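Local coordinates for protein ulvan Lyase-PL25 (Pseudoalteromonas sp. PLSV, PDB 5UAM) that cleaves ulvan, the main cell-wall polysaccharide of green seaweeds of the Ulvales, as a polysaccharide lyase of family 25 with a beta-propeller fold, at residues A[164-170]-A[222-227]; A[185-191]-A[203-209]; A[231-237]-A[262-268]; A[363-367]-A[416-420]. All blocks are in the same frame, centred on the assembly; numbering follows the deposited sequence. Where two conformers were deposited one is given.

In the fold
Interactions 1, 3 and 4 are mostly buried, whereas interaction 2, centred about 17 Å from the centre of the chain, is only partly so. Interactions 2 and 3 are antiparallel strand pairings within propeller blades, held by backbone hydrogen bonds and aromatic packing. Interactions 1 and 4 instead join neighbouring blades near the propeller's middle, and a side-chain amide or carboxylate bonded to main-chain atoms does the work there. Strand 217-227 of interaction 1 pairs directly with strand 232-243 of interaction 3, and Trp188 of interaction 2 packs against Tyr164, Gln166 and Tyr222. Among the four, interaction 1 carries the catalytic tyrosine; interaction 4 comes near interaction 1 where the like-charged Lys227 and Lys420 approach.

Interaction 1: A[164-170]-A[222-227]; sequences YNQAIKM and YAWAGK. With PO4 (phosphate ion), chain E.
Gln166, CG anti to its carbonyl carbon and the chain extended beyond, reaches from strand 165-169 to the backbone of strand 222-227 and uses both ends of its amide. OE1 accepts from Ala225 N at 2.8 Å, and NE2 donates to Ala223 O at 2.9 Å in an almost straight bond (177°) that lies in the amide plane but comes from above the Ala223 carbonyl plane. These two bonds fix the amide's rotation, and its OE1 also sits over one face of the Trp224 ring. Ile168 CD1 rests on Gly226 CA at 3.7 Å, while its CG2 slides past the bent chain of Lys227. The strands run 17° apart, as inner strands of adjacent beta-propeller blades, too distant for backbone pairing. At the other end Tyr164, the proton acceptor of the active site, brings its OH to 3.6 Å from Tyr222 CE2 at the edge of that ring, ring planes 68° apart. Tyr222 OH donates to phosphate O2 at 2.6 Å, and Tyr164 OH lies 2.8 Å from phosphate O3. His99, His119, His184 and Arg180 also bind this anion. In the second shell, His43 NE2 bonds to Gln166 OE1 and its ring stacks on Trp224.

Interaction 2: A[185-191]-A[203-209]; sequences RSDWVYQ and PVSFLKH. With EDO (1,2-ethanediol), chain J.
The Phe206 ring takes Trp188 CB over one face, a CH-pi contact of 4.0 Å from that carbon to the ring centroid, while Val189 O and Tyr190 N lie at its edge. This is the site of a classic beta bulge in the antiparallel hairpin of strands 188-193 and 204-211, within a beta-propeller blade: two residues, Phe206 and Leu207, stand opposite the single Trp188, whose O accepts from Phe206 N at 2.8 Å and weakly from Leu207 N. The Tyr190 ring carries Val204 CB on one face, 3.6 Å from CZ, and has Phe206 CD1 at its edge; Phe266 and Tyr176 meet the same ring from other strands. With CG set between the backbone N and the carbonyl carbon (chi1 90°), the His209 ring lies with one face against Arg185 O and Ser186 N and its ND1 edge toward Asp187. Asp187 OD1 is gripped twice by His209, by N at 3.0 Å and by ND1 at 2.8 Å, from opposite faces of the carboxylate plane. Its OD2 takes Ser205 OG at 2.8 Å on the anti lone pair. Were Asp187 replaced by an alanine, His209 N, His209 ND1 and Ser205 OG would probably be left without this acceptor and the imidazole freer to turn. On the outer side an ethanediol O1 links Asp187 OD1 to Lys208 NZ, and a water donates to Asp187 OD2 at 2.8 Å while accepting from Lys208 NZ at 3.1 Å.

Interaction 3: A[231-237]-A[262-268]; sequences DNIIVSY and YFMSFNT
Tyr237 holds CG between its backbone N and carbonyl carbon (chi1 48°), which lays its ring back across the neighbouring strand, under Tyr262 CB. That carbon sits over the centre of the ring, 3.5 Å from the centroid. The two aromatic planes differ by only 8°, yet the rings are displaced past one another and share little face, and the edge of the Tyr262 ring meets Tyr237 O. Met264, extended beyond CG, crosses the Tyr237 side chain at about a right angle and brings SD to 3.3 Å from Tyr237 OH and, obliquely, to 4.8 Å from the ring centroid, a Met-aromatic contact. The hydroxyls continue outward, Tyr237 OH to Thr294 and Tyr262 OH to Asp291. Strands 232-237 and 262-267, which carry these side chains, pair antiparallel in unbroken register, the middle of a propeller blade whose inner strand is 217-227. Hydrogen-bonded pairs are Ile233 with Phe266, Val235 with Met264 and Tyr237 with Tyr262. On the other face of the sheet, Phe263 lays CE1 3.8 Å from Ile234 CB. Where the pairing ends, Asp231 O is held twice by Thr268, from N at 2.9 Å and from OG1 at 2.7 Å; Thr268 CG2 then touches Ile233 CD1 at 3.7 Å.

Interaction 4: A[363-367]-A[416-420]; sequences GDFMV and SAFIK
Asp364 meets Phe418 from its first side-chain carbon onward: CB lies 3.7 Å from Phe418 CD2, and CG comes within 3.6 Å of the same ring atom. CG stands opposite the backbone N (chi1 -161°), which sends the carboxylate across to the loop 416-420 with its plane 28° from that of the Phe418 ring. OD2 accepts from Phe418 N at 2.9 Å on its anti lone pair, in a nearly straight bond (167°). The same oxygen touches Ala417 CB at 3.5 Å and accepts from a water at 2.7 Å. OD1 turns the other way, to His310 NE2 and Ser308 OG, with a weak bond from Phe365 N. With an alanine at Asp364, Phe418 N and His310 would probably lose their shared carboxylate and the loop its polar tie to the strand. The Phe418 ring reaches on along the strand, CE2 lying 3.4 Å from Phe365 N; a Met-aromatic contact of Met366 SD over its face is doubtful, as Met366 has two conformers. The contact joins two neighbouring blades of the beta-propeller: strand 362-367 is the inner strand of one, and the loop follows strand 412-415, the inner strand of the next.

Interaction 1: A[164-170]-A[222-227]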
# COMPACT_ATOMS: atom_id res chain seq x y z
N TYR A 164 -7.92 0.95 -3.04
CA TYR A 164 -6.84 0.72 -2.07
C TYR A 164 -6.91 -0.65 -1.40
O TYR A 164 -6.94 -0.76 -0.16
CB TYR A 164 -6.73 1.83 -1.04
CG TYR A 164 -6.49 3.21 -1.59
CD1 TYR A 164 -5.39 3.48 -2.38
CD2 TYR A 164 -7.36 4.25 -1.30
CE1 TYR A 164 -5.16 4.75 -2.83
CE2 TYR A 164 -7.15 5.51 -1.76
CZ TYR A 164 -6.06 5.76 -2.52
OH TYR A 164 -5.82 7.04 -2.97
N ASN A 165 -6.86 -1.70 -2.21
CA ASN A 165 -6.99 -3.07 -1.72
C ASN A 165 -5.79 -3.51 -0.90
O ASN A 165 -4.64 -3.38 -1.33
CB ASN A 165 -7.10 -4.03 -2.89
CG ASN A 165 -8.31 -3.79 -3.71
OD1 ASN A 165 -9.41 -3.70 -3.18
ND2 ASN A 165 -8.13 -3.75 -5.03
N GLN A 166 -6.07 -4.12 0.24
CA GLN A 166 -5.05 -4.61 1.15
C GLN A 166 -5.56 -5.95 1.64
O GLN A 166 -6.62 -6.02 2.26
CB GLN A 166 -4.86 -3.61 2.27
CG GLN A 166 -4.52 -2.25 1.72
CD GLN A 166 -4.39 -1.20 2.75
OE1 GLN A 166 -3.61 -1.34 3.69
NE2 GLN A 166 -5.06 -0.08 2.52
N ALA A 167 -4.84 -7.02 1.31
CA ALA A 167 -5.34 -8.36 1.52
C ALA A 167 -4.52 -9.08 2.57
O ALA A 167 -3.29 -9.13 2.48
CB ALA A 167 -5.30 -9.15 0.21
N ILE A 168 -5.20 -9.69 3.54
CA ILE A 168 -4.55 -10.35 4.67
C ILE A 168 -5.18 -11.72 4.85
O ILE A 168 -6.40 -11.86 4.85
CB ILE A 168 -4.69 -9.52 5.95
CG1 ILE A 168 -4.06 -8.15 5.71
CG2 ILE A 168 -4.01 -10.22 7.13
CD1 ILE A 168 -4.19 -7.22 6.89
N LYS A 169 -4.34 -12.75 5.00
CA LYS A 169 -4.80 -14.09 5.31
C LYS A 169 -4.35 -14.46 6.72
O LYS A 169 -3.17 -14.32 7.06
CB LYS A 169 -4.24 -15.12 4.33
CG LYS A 169 -4.84 -16.51 4.53
CD LYS A 169 -4.35 -17.51 3.49
CE LYS A 169 -2.91 -17.84 3.67
NZ LYS A 169 -2.53 -19.01 2.77
N MET A 170 -5.28 -14.95 7.52
CA MET A 170 -4.94 -15.35 8.87
C MET A 170 -4.49 -16.82 8.91
O MET A 170 -4.59 -17.56 7.94
CB MET A 170 -6.14 -15.14 9.79
CG MET A 170 -6.74 -13.75 9.70
SD MET A 170 -5.56 -12.40 9.89
CE MET A 170 -5.09 -12.56 11.62
N TYR A 222 -7.36 7.67 5.20
CA TYR A 222 -6.52 6.75 4.44
C TYR A 222 -5.87 5.78 5.43
O TYR A 222 -5.26 6.21 6.41
CB TYR A 222 -5.42 7.50 3.68
CG TYR A 222 -5.96 8.34 2.54
CD1 TYR A 222 -6.35 9.65 2.77
CD2 TYR A 222 -6.08 7.83 1.26
CE1 TYR A 222 -6.88 10.43 1.75
CE2 TYR A 222 -6.60 8.59 0.24
CZ TYR A 222 -6.97 9.92 0.48
OH TYR A 222 -7.49 10.69 -0.53
N ALA A 223 -6.01 4.49 5.17
CA ALA A 223 -5.57 3.47 6.12
C ALA A 223 -4.62 2.49 5.46
O ALA A 223 -4.65 2.26 4.25
CB ALA A 223 -6.79 2.69 6.67
N TRP A 224 -3.77 1.89 6.29
CA TRP A 224 -2.88 0.80 5.92
C TRP A 224 -3.05 -0.29 6.96
O TRP A 224 -2.77 -0.08 8.16
CB TRP A 224 -1.43 1.27 5.86
CG TRP A 224 -0.47 0.35 5.15
CD1 TRP A 224 -0.07 0.44 3.85
CD2 TRP A 224 0.22 -0.77 5.71
NE1 TRP A 224 0.84 -0.54 3.56
CE2 TRP A 224 1.04 -1.30 4.69
CE3 TRP A 224 0.25 -1.38 6.97
CZ2 TRP A 224 1.85 -2.41 4.89
CZ3 TRP A 224 1.07 -2.48 7.15
CH2 TRP A 224 1.84 -2.97 6.14
N ALA A 225 -3.51 -1.46 6.51
CA ALA A 225 -3.75 -2.60 7.37
C ALA A 225 -2.73 -3.68 7.10
O ALA A 225 -2.44 -4.00 5.94
CB ALA A 225 -5.14 -3.17 7.12
N GLY A 226 -2.18 -4.28 8.16
CA GLY A 226 -1.23 -5.36 8.03
C GLY A 226 -1.37 -6.34 9.17
O GLY A 226 -2.11 -6.11 10.12
N LYS A 227 -0.63 -7.43 9.07
CA LYS A 227 -0.61 -8.41 10.15
C LYS A 227 0.01 -7.84 11.40
O LYS A 227 0.99 -7.09 11.36
CB LYS A 227 0.20 -9.62 9.73
CG LYS A 227 -0.60 -10.63 8.98
CD LYS A 227 -1.38 -11.50 9.94
CE LYS A 227 -1.84 -12.76 9.25
NZ LYS A 227 -0.71 -13.62 8.82
P PO4 E . -7.76 9.50 -4.11
O1 PO4 E . -8.07 10.95 -4.39
O2 PO4 E . -7.82 9.24 -2.66
O3 PO4 E . -6.35 9.29 -4.61
O4 PO4 E . -8.78 8.64 -4.84

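Interaction 2: A[185-191]-A[203-209]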
# COMPACT_ATOMS: atom_id res chain seq x y z
N ARG A 185 -15.43 10.34 0.00
CA ARG A 185 -16.44 10.54 1.02
C ARG A 185 -17.11 9.19 1.26
O ARG A 185 -18.29 8.96 0.98
CB ARG A 185 -17.39 11.65 0.60
CG ARG A 185 -16.64 12.98 0.54
CD ARG A 185 -17.52 14.17 0.21
NE ARG A 185 -16.81 15.41 0.50
CZ ARG A 185 -17.37 16.61 0.50
NH1 ARG A 185 -18.66 16.75 0.23
NH2 ARG A 185 -16.63 17.67 0.80
N SER A 186 -16.30 8.29 1.82
CA SER A 186 -16.66 6.89 1.95
C SER A 186 -16.07 6.32 3.23
O SER A 186 -15.00 6.73 3.68
CB SER A 186 -16.10 6.06 0.79
OG SER A 186 -16.51 6.57 -0.47
N ASP A 187 -16.77 5.34 3.78
CA ASP A 187 -16.20 4.58 4.88
C ASP A 187 -15.07 3.69 4.38
O ASP A 187 -15.02 3.30 3.22
CB ASP A 187 -17.24 3.66 5.51
CG ASP A 187 -18.34 4.39 6.28
OD1 ASP A 187 -18.44 5.65 6.31
OD2 ASP A 187 -19.17 3.65 6.87
N TRP A 188 -14.15 3.36 5.28
CA TRP A 188 -13.22 2.26 5.07
C TRP A 188 -13.81 1.01 5.70
O TRP A 188 -14.43 1.08 6.77
CB TRP A 188 -11.84 2.54 5.66
CG TRP A 188 -11.05 3.47 4.80
CD1 TRP A 188 -11.32 4.78 4.58
CD2 TRP A 188 -9.91 3.15 4.00
NE1 TRP A 188 -10.41 5.32 3.71
CE2 TRP A 188 -9.53 4.34 3.35
CE3 TRP A 188 -9.18 1.99 3.79
CZ2 TRP A 188 -8.42 4.40 2.50
CZ3 TRP A 188 -8.05 2.06 2.91
CH2 TRP A 188 -7.71 3.25 2.30
N VAL A 189 -13.63 -0.11 5.01
CA VAL A 189 -14.31 -1.35 5.35
C VAL A 189 -13.35 -2.52 5.19
O VAL A 189 -12.29 -2.41 4.58
CB VAL A 189 -15.52 -1.60 4.43
CG1 VAL A 189 -16.49 -0.43 4.45
CG2 VAL A 189 -15.04 -1.88 3.01
N TYR A 190 -13.79 -3.66 5.68
CA TYR A 190 -13.25 -4.93 5.21
C TYR A 190 -14.38 -5.84 4.75
O TYR A 190 -15.53 -5.71 5.17
CB TYR A 190 -12.39 -5.64 6.26
CG TYR A 190 -13.14 -6.11 7.49
CD1 TYR A 190 -13.82 -7.32 7.50
CD2 TYR A 190 -13.16 -5.36 8.67
CE1 TYR A 190 -14.50 -7.77 8.63
CE2 TYR A 190 -13.83 -5.80 9.79
CZ TYR A 190 -14.50 -7.01 9.78
OH TYR A 190 -15.17 -7.43 10.92
N GLN A 191 -14.02 -6.76 3.85
CA GLN A 191 -14.85 -7.91 3.54
C GLN A 191 -14.08 -9.18 3.89
O GLN A 191 -12.90 -9.31 3.57
CB GLN A 191 -15.29 -7.95 2.07
CG GLN A 191 -16.27 -6.86 1.70
CD GLN A 191 -16.87 -7.03 0.34
OE1 GLN A 191 -16.45 -6.40 -0.65
NE2 GLN A 191 -17.86 -7.90 0.26
N PRO A 203 -19.57 -5.85 3.53
CA PRO A 203 -18.56 -4.99 4.15
C PRO A 203 -18.92 -4.60 5.58
O PRO A 203 -20.08 -4.34 5.92
CB PRO A 203 -18.54 -3.76 3.23
CG PRO A 203 -18.97 -4.29 1.90
CD PRO A 203 -19.99 -5.33 2.22
N VAL A 204 -17.87 -4.51 6.39
CA VAL A 204 -17.93 -4.03 7.76
C VAL A 204 -17.14 -2.72 7.82
O VAL A 204 -15.93 -2.70 7.51
CB VAL A 204 -17.30 -5.05 8.72
CG1 VAL A 204 -17.28 -4.52 10.15
CG2 VAL A 204 -18.05 -6.36 8.67
N SER A 205 -17.82 -1.63 8.20
CA SER A 205 -17.18 -0.32 8.27
C SER A 205 -16.35 -0.19 9.54
O SER A 205 -16.86 -0.41 10.64
CB SER A 205 -18.21 0.81 8.28
OG SER A 205 -18.88 0.92 7.04
N PHE A 206 -15.08 0.21 9.40
CA PHE A 206 -14.23 0.46 10.57
C PHE A 206 -13.78 1.91 10.72
O PHE A 206 -13.40 2.30 11.84
CB PHE A 206 -13.04 -0.52 10.64
CG PHE A 206 -12.01 -0.33 9.56
CD1 PHE A 206 -12.10 -1.01 8.35
CD2 PHE A 206 -10.94 0.52 9.76
CE1 PHE A 206 -11.16 -0.84 7.37
CE2 PHE A 206 -9.99 0.70 8.78
CZ PHE A 206 -10.10 0.02 7.58
N LEU A 207 -13.88 2.73 9.68
CA LEU A 207 -13.67 4.17 9.80
C LEU A 207 -14.84 4.87 9.13
O LEU A 207 -15.21 4.54 8.00
CB LEU A 207 -12.37 4.64 9.15
CG LEU A 207 -11.12 4.32 9.97
CD1 LEU A 207 -9.86 4.45 9.09
CD2 LEU A 207 -11.01 5.22 11.18
N LYS A 208 -15.42 5.83 9.84
CA LYS A 208 -16.63 6.53 9.42
C LYS A 208 -16.33 7.81 8.66
O LYS A 208 -15.62 8.69 9.17
CB LYS A 208 -17.41 6.91 10.68
CG LYS A 208 -18.69 7.70 10.44
CD LYS A 208 -19.74 6.82 9.80
CE LYS A 208 -21.09 7.49 9.89
NZ LYS A 208 -22.16 6.63 9.30
N HIS A 209 -16.96 7.98 7.50
CA HIS A 209 -17.06 9.28 6.86
C HIS A 209 -18.39 9.92 7.23
O HIS A 209 -19.40 9.23 7.42
CB HIS A 209 -16.96 9.17 5.33
CG HIS A 209 -18.27 8.97 4.64
ND1 HIS A 209 -18.89 7.74 4.54
CD2 HIS A 209 -19.10 9.85 4.03
CE1 HIS A 209 -20.03 7.87 3.90
NE2 HIS A 209 -20.19 9.14 3.58
C1 EDO J . -22.08 5.52 5.83
O1 EDO J . -21.25 6.36 6.65
C2 EDO J . -23.45 6.16 5.67
O2 EDO J . -23.31 7.45 5.08
O HOH W 1 -21.10 3.75 8.85

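Interaction 3: A[231-237]-A[262-268]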
# COMPACT_ATOMS: atom_id res chain seq x y z
N ASP A 231 -3.71 -13.48 16.28
CA ASP A 231 -4.85 -13.31 15.39
C ASP A 231 -5.21 -11.85 15.20
O ASP A 231 -6.34 -11.55 14.82
CB ASP A 231 -6.04 -14.13 15.88
CG ASP A 231 -5.77 -15.62 15.82
OD1 ASP A 231 -5.17 -16.10 14.82
OD2 ASP A 231 -6.13 -16.30 16.79
N ASN A 232 -4.26 -10.94 15.39
CA ASN A 232 -4.54 -9.52 15.25
C ASN A 232 -4.08 -8.97 13.91
O ASN A 232 -3.08 -9.42 13.33
CB ASN A 232 -3.83 -8.73 16.35
CG ASN A 232 -4.32 -9.12 17.71
OD1 ASN A 232 -5.52 -9.22 17.92
ND2 ASN A 232 -3.40 -9.37 18.64
N ILE A 233 -4.84 -8.00 13.43
CA ILE A 233 -4.49 -7.13 12.31
C ILE A 233 -4.31 -5.73 12.88
O ILE A 233 -5.05 -5.32 13.77
CB ILE A 233 -5.62 -7.17 11.25
CG1 ILE A 233 -5.58 -8.52 10.53
CG2 ILE A 233 -5.55 -5.97 10.29
CD1 ILE A 233 -6.78 -8.77 9.62
N ILE A 234 -3.30 -5.01 12.39
CA ILE A 234 -3.01 -3.67 12.88
C ILE A 234 -3.24 -2.68 11.75
O ILE A 234 -3.08 -3.02 10.57
CB ILE A 234 -1.58 -3.56 13.46
CG1 ILE A 234 -0.51 -3.90 12.44
CG2 ILE A 234 -1.47 -4.42 14.73
CD1 ILE A 234 0.90 -3.59 12.92
N VAL A 235 -3.68 -1.48 12.10
CA VAL A 235 -4.09 -0.49 11.11
C VAL A 235 -3.55 0.88 11.53
O VAL A 235 -3.87 1.36 12.62
CB VAL A 235 -5.61 -0.43 10.95
CG1 VAL A 235 -5.99 0.53 9.82
CG2 VAL A 235 -6.17 -1.84 10.70
N SER A 236 -2.78 1.53 10.64
CA SER A 236 -2.39 2.91 10.82
C SER A 236 -3.12 3.75 9.79
O SER A 236 -3.43 3.28 8.70
CB SER A 236 -0.88 3.12 10.72
OG SER A 236 -0.41 2.67 9.47
N TYR A 237 -3.42 4.98 10.15
CA TYR A 237 -4.24 5.78 9.24
C TYR A 237 -4.00 7.26 9.48
O TYR A 237 -3.64 7.67 10.57
CB TYR A 237 -5.73 5.44 9.37
CG TYR A 237 -6.35 5.37 10.75
CD1 TYR A 237 -6.16 4.26 11.58
CD2 TYR A 237 -7.22 6.36 11.18
CE1 TYR A 237 -6.79 4.17 12.79
CE2 TYR A 237 -7.85 6.27 12.40
CZ TYR A 237 -7.64 5.17 13.20
OH TYR A 237 -8.31 5.07 14.41
N TYR A 262 -2.75 7.78 13.23
CA TYR A 262 -3.51 7.07 14.23
C TYR A 262 -3.20 5.58 14.11
O TYR A 262 -2.70 5.11 13.08
CB TYR A 262 -5.00 7.25 13.98
CG TYR A 262 -5.53 8.67 13.92
CD1 TYR A 262 -5.38 9.44 12.78
CD2 TYR A 262 -6.24 9.19 14.97
CE1 TYR A 262 -5.90 10.71 12.71
CE2 TYR A 262 -6.78 10.46 14.91
CZ TYR A 262 -6.62 11.21 13.76
OH TYR A 262 -7.14 12.48 13.68
N PHE A 263 -3.54 4.83 15.17
CA PHE A 263 -3.27 3.40 15.24
C PHE A 263 -4.37 2.65 15.98
O PHE A 263 -4.81 3.09 17.04
CB PHE A 263 -1.96 3.14 15.99
CG PHE A 263 -1.62 1.69 16.12
CD1 PHE A 263 -0.95 1.03 15.11
CD2 PHE A 263 -2.03 0.97 17.24
CE1 PHE A 263 -0.69 -0.33 15.23
CE2 PHE A 263 -1.78 -0.37 17.32
CZ PHE A 263 -1.11 -1.01 16.33
N MET A 264 -4.78 1.50 15.45
CA MET A 264 -5.64 0.60 16.20
C MET A 264 -5.41 -0.83 15.74
O MET A 264 -4.78 -1.08 14.71
CB MET A 264 -7.12 1.02 16.09
CG MET A 264 -7.68 0.99 14.70
SD MET A 264 -9.21 1.95 14.71
CE MET A 264 -9.77 1.76 13.02
N SER A 265 -5.97 -1.76 16.51
CA SER A 265 -5.78 -3.19 16.30
C SER A 265 -7.14 -3.88 16.22
O SER A 265 -8.10 -3.46 16.87
CB SER A 265 -4.96 -3.76 17.48
OG SER A 265 -4.58 -5.10 17.30
N PHE A 266 -7.20 -4.95 15.44
CA PHE A 266 -8.40 -5.73 15.16
C PHE A 266 -8.10 -7.17 15.55
O PHE A 266 -7.23 -7.81 14.95
CB PHE A 266 -8.69 -5.60 13.66
CG PHE A 266 -9.77 -6.51 13.11
CD1 PHE A 266 -10.81 -7.03 13.86
CD2 PHE A 266 -9.72 -6.82 11.77
CE1 PHE A 266 -11.79 -7.85 13.27
CE2 PHE A 266 -10.68 -7.63 11.17
CZ PHE A 266 -11.69 -8.14 11.90
N ASN A 267 -8.79 -7.67 16.57
CA ASN A 267 -8.66 -9.07 16.95
C ASN A 267 -9.62 -9.87 16.08
O ASN A 267 -10.84 -9.77 16.23
CB ASN A 267 -8.97 -9.24 18.43
CG ASN A 267 -8.83 -10.67 18.91
OD1 ASN A 267 -9.19 -11.62 18.21
ND2 ASN A 267 -8.32 -10.82 20.12
N THR A 268 -9.08 -10.65 15.14
CA THR A 268 -9.95 -11.35 14.20
C THR A 268 -10.68 -12.53 14.81
O THR A 268 -11.64 -13.01 14.21
CB THR A 268 -9.17 -11.84 12.97
OG1 THR A 268 -8.24 -12.86 13.36
CG2 THR A 268 -8.48 -10.71 12.28
O HOH W 2 -6.19 -6.62 18.80

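Interaction 4: A[363-367]-A[416-420]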
# COMPACT_ATOMS: atom_id res chain seq x y z
N GLY A 363 9.19 4.82 2.02
CA GLY A 363 9.90 3.61 2.39
C GLY A 363 9.07 2.76 3.31
O GLY A 363 8.18 3.26 4.00
N ASP A 364 9.37 1.47 3.31
CA ASP A 364 8.84 0.54 4.30
C ASP A 364 9.99 0.14 5.21
O ASP A 364 11.17 0.36 4.91
CB ASP A 364 8.22 -0.68 3.61
CG ASP A 364 7.25 -1.48 4.48
OD1 ASP A 364 6.91 -1.05 5.61
OD2 ASP A 364 6.79 -2.54 4.00
N PHE A 365 9.66 -0.44 6.36
CA PHE A 365 10.68 -0.72 7.35
C PHE A 365 10.44 -2.08 7.99
O PHE A 365 9.36 -2.65 7.93
CB PHE A 365 10.73 0.36 8.45
CG PHE A 365 9.49 0.39 9.32
CD1 PHE A 365 8.37 1.10 8.95
CD2 PHE A 365 9.46 -0.32 10.52
CE1 PHE A 365 7.24 1.10 9.78
CE2 PHE A 365 8.35 -0.31 11.32
CZ PHE A 365 7.25 0.40 10.95
N MET A 366 11.51 -2.58 8.60
CA MET A 366 11.49 -3.77 9.43
C MET A 366 12.01 -3.38 10.81
O MET A 366 12.91 -2.55 10.92
CB MET A 366 12.41 -4.83 8.84
CG MET A 366 11.99 -5.31 7.47
SD MET A 366 13.06 -6.59 6.82
CE MET A 366 14.67 -5.89 7.12
N VAL A 367 11.46 -3.98 11.84
CA VAL A 367 11.85 -3.69 13.21
C VAL A 367 11.96 -5.00 13.96
O VAL A 367 11.14 -5.91 13.77
CB VAL A 367 10.86 -2.72 13.88
CG1 VAL A 367 9.43 -3.22 13.76
CG2 VAL A 367 11.25 -2.48 15.32
N SER A 416 7.03 -0.99 -3.78
CA SER A 416 6.05 -1.74 -3.01
C SER A 416 6.40 -1.73 -1.52
O SER A 416 7.50 -1.36 -1.11
CB SER A 416 6.01 -3.21 -3.45
OG SER A 416 7.20 -3.91 -3.10
N ALA A 417 5.45 -2.18 -0.72
CA ALA A 417 5.77 -2.60 0.63
C ALA A 417 6.66 -3.83 0.57
O ALA A 417 6.77 -4.51 -0.46
CB ALA A 417 4.49 -2.93 1.40
N PHE A 418 7.32 -4.15 1.68
CA PHE A 418 8.09 -5.38 1.72
C PHE A 418 7.21 -6.58 1.37
O PHE A 418 6.06 -6.69 1.81
CB PHE A 418 8.72 -5.59 3.09
CG PHE A 418 9.93 -4.73 3.36
CD1 PHE A 418 11.05 -4.81 2.56
CD2 PHE A 418 9.97 -3.88 4.47
CE1 PHE A 418 12.16 -4.05 2.83
CE2 PHE A 418 11.08 -3.11 4.73
CZ PHE A 418 12.18 -3.20 3.92
N ILE A 419 7.80 -7.49 0.60
CA ILE A 419 7.16 -8.72 0.18
C ILE A 419 6.80 -9.58 1.37
O ILE A 419 7.57 -9.72 2.34
CB ILE A 419 8.12 -9.44 -0.78
CG1 ILE A 419 8.10 -8.64 -2.08
CG2 ILE A 419 7.79 -10.91 -0.99
CD1 ILE A 419 9.09 -9.09 -3.07
N LYS A 420 5.60 -10.17 1.32
CA LYS A 420 5.14 -11.03 2.39
C LYS A 420 6.05 -12.24 2.52
O LYS A 420 6.30 -12.95 1.55
CB LYS A 420 3.69 -11.48 2.15
CG LYS A 420 3.17 -12.51 3.19
CD LYS A 420 1.73 -12.91 2.94
CE LYS A 420 1.33 -14.10 3.81
NZ LYS A 420 1.48 -13.82 5.25
O HOH W 3 5.41 -4.78 4.63